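Local atomic coordinates of 2-aminomuconate 6-semialdehyde dehydrogenase (Burkholderia cenocepacia, PDB entry 4U3W), a protein that probably oxidises the aldehyde group of 2-aminomuconate 6-semialdehyde to the carboxylate, as a member of the NAD(P)+-dependent aldehyde dehydrogenase family. Residues C54-D57 and A58-D62; A209-M212 and H213-L217. All blocks are in the same frame, centred on the assembly; numbering follows the deposited sequence.

Contact 1 (54-62) comes first along the chain and contact 2 (209-217) follows much later; their centres lie 21 Å apart, with about 12 Å between nearest atoms. They mark opposite kinds of helix boundary: contact 1 starts helix 58-76 where the chain leaves strand 49-54, whereas contact 2 finishes helix 203-214, which joins strands 192-196 and 222-224 in a beta-alpha-beta unit. The two do not touch, yet strand 23-28 of the small four-stranded sheet links them, since Leu60 packs on His26 and His213 hydrogen-bonds to Tyr27. That strand thus meets the start of helix 58-76, and through Tyr27 it connects to the helix of the beta-alpha-beta unit.

Contact 1 (C54-D57 and A58-D62)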
loop_
_atom_site.group_PDB
_atom_site.type_symbol
_atom_site.label_atom_id
_atom_site.label_comp_id
_atom_site.label_asym_id
_atom_site.label_seq_id
_atom_site.Cartn_x
_atom_site.Cartn_y
_atom_site.Cartn_z
ATOM N N CYS A 54 -24.294 38.838 -6.654
ATOM C CA CYS A 54 -24.975 38.481 -7.899
ATOM C C CYS A 54 -25.605 37.085 -7.805
ATOM O O CYS A 54 -25.038 36.159 -7.218
ATOM C CB CYS A 54 -23.974 38.533 -9.074
ATOM S SG CYS A 54 -23.403 40.209 -9.360
ATOM N N GLU A 55 -26.725 36.883 -8.469
ATOM C CA GLU A 55 -27.396 35.575 -8.445
ATOM C C GLU A 55 -27.314 34.851 -9.789
ATOM O O GLU A 55 -27.896 35.344 -10.802
ATOM C CB GLU A 55 -28.867 35.785 -8.082
ATOM C CG GLU A 55 -29.732 34.532 -8.141
ATOM C CD GLU A 55 -29.569 33.655 -6.870
ATOM O OE1 GLU A 55 -29.479 34.188 -5.737
ATOM O OE2 GLU A 55 -29.475 32.435 -7.037
ATOM N N ALA A 56 -26.669 33.690 -9.858
ATOM C CA ALA A 56 -26.528 33.032 -11.194
ATOM C C ALA A 56 -27.798 32.261 -11.638
ATOM O O ALA A 56 -28.301 31.396 -10.902
ATOM C CB ALA A 56 -25.332 32.073 -11.189
ATOM N N ASP A 57 -28.336 32.577 -12.815
ATOM C CA ASP A 57 -29.476 31.811 -13.309
ATOM C C ASP A 57 -28.955 30.585 -14.074
ATOM O O ASP A 57 -27.731 30.409 -14.257
ATOM C CB ASP A 57 -30.405 32.670 -14.199
ATOM C CG ASP A 57 -29.748 33.131 -15.525
ATOM O OD1 ASP A 57 -28.861 32.466 -16.067
ATOM O OD2 ASP A 57 -30.160 34.182 -16.052
ATOM N N ALA A 58 -29.876 29.751 -14.546
ATOM C CA ALA A 58 -29.488 28.486 -15.166
ATOM C C ALA A 58 -28.618 28.648 -16.447
ATOM O O ALA A 58 -27.773 27.777 -16.729
ATOM C CB ALA A 58 -30.745 27.664 -15.484
ATOM N N ALA A 59 -28.830 29.712 -17.223
ATOM C CA ALA A 59 -27.993 29.943 -18.424
ATOM C C ALA A 59 -26.549 30.277 -18.002
ATOM O O ALA A 59 -25.578 29.773 -18.607
ATOM C CB ALA A 59 -28.559 31.049 -19.306
ATOM N N LEU A 60 -26.403 31.082 -16.951
ATOM C CA LEU A 60 -25.044 31.386 -16.451
ATOM C C LEU A 60 -24.342 30.164 -15.824
ATOM O O LEU A 60 -23.137 29.911 -16.065
ATOM C CB LEU A 60 -25.096 32.542 -15.464
ATOM C CG LEU A 60 -23.696 33.131 -15.211
ATOM C CD1 LEU A 60 -23.082 33.501 -16.585
ATOM C CD2 LEU A 60 -23.766 34.338 -14.312
ATOM N N VAL A 61 -25.071 29.378 -15.044
ATOM C CA VAL A 61 -24.496 28.134 -14.584
ATOM C C VAL A 61 -24.006 27.266 -15.759
ATOM O O VAL A 61 -22.875 26.736 -15.735
ATOM C CB VAL A 61 -25.498 27.347 -13.695
ATOM C CG1 VAL A 61 -24.978 25.911 -13.423
ATOM C CG2 VAL A 61 -25.775 28.140 -12.382
ATOM N N ASP A 62 -24.802 27.162 -16.822
ATOM C CA ASP A 62 -24.388 26.344 -17.955
ATOM C C ASP A 62 -23.116 26.916 -18.609
ATOM O O ASP A 62 -22.251 26.167 -19.046
ATOM C CB ASP A 62 -25.541 26.229 -18.989
ATOM C CG ASP A 62 -25.064 25.697 -20.332
ATOM O OD1 ASP A 62 -24.729 24.500 -20.411
ATOM O OD2 ASP A 62 -25.013 26.464 -21.332
#
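The flat carboxylate of Asp57 lies against the first turn of helix 58-76, with Ala59 on the side of one face, its CB 3.5 Å from Asp57 OD1, and Leu60 CB on the side of the other. OD1 accepts the N-H of Leu60 nearly along its C-O axis (Leu60 N to Asp57 OD1 3.0 Å, 166° at the hydrogen). With CG set between its own N and carbonyl carbon (chi1 66°), the side chain reaches over the turn, whose early N-H groups lack a preceding helical carbonyl. Its negative charge probably also suits the positive end of the helix dipole. The backbone O of Asp57 receives Val61 N at 3.0 Å, almost straight at 172°, and so begins the helical bonding.

Beneath this polar cap, buried Ala56 turns its methyl to the helix: CB is 4.1 Å from Val61 CG2 and 4.2 Å from Leu60 CD2. A methyl is small enough to fit here beside Ala233 of helix 233-238 and His26 of strand 23-28. Aspartate at the N-cap, with apolar residues meeting from one place before it to four after, is the classic helix start with a hydrophobic staple, here where the loop after strand 49-54 enters helix 58-76.

Contact 2 (A209-M212 and H213-L217); sequences AEVM and HDVGL
Met212 and Leu217 lie side by side and point the same way, SD 3.9 Å from Leu217 CD2, which is the apolar pair expected of the Schellman motif that ends helix 203-214. The Met212 chain bends at chi2 (-62°), bringing its sulfur alongside the leucine methyl; Phe222 of strand 222-224 touches both residues. Being unbranched, the methionine can make this bend and still pack among Phe222, Ile91 of helix 81-96, and Val183 and Leu187 of helix 175-188.

One turn of helix separates Val211 from Val215, whose side chains cross obliquely with their CG1 atoms 4.2 Å apart. Val215 is near Trp87 of helix 81-96, and its N still makes a regular helical bond to Val211 O at 2.9 Å. On other faces the polar side chains reach neighbouring elements: Glu210 OE1 forms a salt bridge with Arg98 NH2, and the His213 ring meets that of Tyr27 steeply while ND1 hydrogen-bonds to the tyrosine hydroxyl.

Gly216 reverses the chain with a positive phi of 80°, a conformation easy for a residue without a side chain. Leu217 N bonds to Met212 O at 3.1 Å, and Gly216 N bonds weakly to His213 O, the 6-to-1 and 5-to-2 pair of the motif. A water also joins its ends, donating to Leu217 O at 2.9 Å and weakly to Met212 O at 3.2 Å.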
loop_
_atom_site.group_PDB
_atom_site.type_symbol
_atom_site.label_atom_id
_atom_site.label_comp_id
_atom_site.label_asym_id
_atom_site.label_seq_id
_atom_site.Cartn_x
_atom_site.Cartn_y
_atom_site.Cartn_z
ATOM N N ALA A 209 -11.290 33.435 -5.427
ATOM C CA ALA A 209 -11.300 33.678 -6.868
ATOM C C ALA A 209 -10.284 34.756 -7.277
ATOM O O ALA A 209 -9.633 34.596 -8.292
ATOM C CB ALA A 209 -12.764 34.111 -7.345
ATOM N N GLU A 210 -10.179 35.854 -6.509
ATOM C CA GLU A 210 -9.182 36.896 -6.810
ATOM C C GLU A 210 -7.765 36.342 -6.771
ATOM O O GLU A 210 -6.895 36.704 -7.602
ATOM C CB GLU A 210 -9.292 38.060 -5.800
ATOM C CG GLU A 210 -10.621 38.777 -5.903
ATOM C CD GLU A 210 -10.748 39.967 -4.969
ATOM O OE1 GLU A 210 -9.716 40.441 -4.443
ATOM O OE2 GLU A 210 -11.891 40.458 -4.783
ATOM N N VAL A 211 -7.514 35.458 -5.816
ATOM C CA VAL A 211 -6.185 34.822 -5.734
ATOM C C VAL A 211 -5.941 33.936 -6.967
ATOM O O VAL A 211 -4.846 34.007 -7.577
ATOM C CB VAL A 211 -6.006 34.010 -4.401
ATOM C CG1 VAL A 211 -4.705 33.160 -4.483
ATOM C CG2 VAL A 211 -5.919 34.990 -3.233
ATOM N N MET A 212 -6.928 33.106 -7.331
ATOM C CA MET A 212 -6.867 32.294 -8.560
ATOM C C MET A 212 -6.491 33.150 -9.775
ATOM O O MET A 212 -5.659 32.764 -10.608
ATOM C CB MET A 212 -8.233 31.592 -8.880
ATOM C CG MET A 212 -8.753 30.648 -7.766
ATOM S SD MET A 212 -7.562 29.276 -7.498
ATOM C CE MET A 212 -8.435 28.294 -6.278
ATOM N N HIS A 213 -7.171 34.284 -9.884
ATOM C CA HIS A 213 -6.947 35.252 -10.948
ATOM C C HIS A 213 -5.536 35.857 -10.881
ATOM O O HIS A 213 -4.842 35.926 -11.895
ATOM C CB HIS A 213 -7.996 36.373 -10.851
ATOM C CG HIS A 213 -8.049 37.233 -12.074
ATOM N ND1 HIS A 213 -8.363 36.725 -13.314
ATOM C CD2 HIS A 213 -7.824 38.556 -12.255
ATOM C CE1 HIS A 213 -8.325 37.693 -14.212
ATOM N NE2 HIS A 213 -8.014 38.819 -13.595
ATOM N N ASP A 214 -5.108 36.270 -9.681
ATOM C CA ASP A 214 -3.819 36.934 -9.552
ATOM C C ASP A 214 -2.641 35.982 -9.818
ATOM O O ASP A 214 -1.632 36.397 -10.402
ATOM C CB ASP A 214 -3.688 37.606 -8.177
ATOM C CG ASP A 214 -4.474 38.911 -8.079
ATOM O OD1 ASP A 214 -4.901 39.456 -9.137
ATOM O OD2 ASP A 214 -4.684 39.395 -6.934
ATOM N N VAL A 215 -2.763 34.704 -9.483
ATOM C CA VAL A 215 -1.664 33.806 -9.770
ATOM C C VAL A 215 -1.729 33.332 -11.237
ATOM O O VAL A 215 -0.816 32.683 -11.732
ATOM C CB VAL A 215 -1.630 32.585 -8.808
ATOM C CG1 VAL A 215 -1.638 33.074 -7.343
ATOM C CG2 VAL A 215 -2.801 31.667 -9.048
ATOM N N GLY A 216 -2.819 33.654 -11.928
ATOM C CA GLY A 216 -2.909 33.345 -13.349
ATOM C C GLY A 216 -3.264 31.906 -13.662
ATOM O O GLY A 216 -2.859 31.377 -14.691
ATOM N N LEU A 217 -4.011 31.256 -12.776
ATOM C CA LEU A 217 -4.549 29.950 -13.118
ATOM C C LEU A 217 -5.308 30.030 -14.487
ATOM O O LEU A 217 -6.034 30.993 -14.712
ATOM C CB LEU A 217 -5.485 29.489 -11.997
ATOM C CG LEU A 217 -5.816 28.004 -12.007
ATOM C CD1 LEU A 217 -4.557 27.205 -11.553
ATOM C CD2 LEU A 217 -6.986 27.816 -11.067
HETATM O O HOH W 1 -7.956 32.029 -12.749
#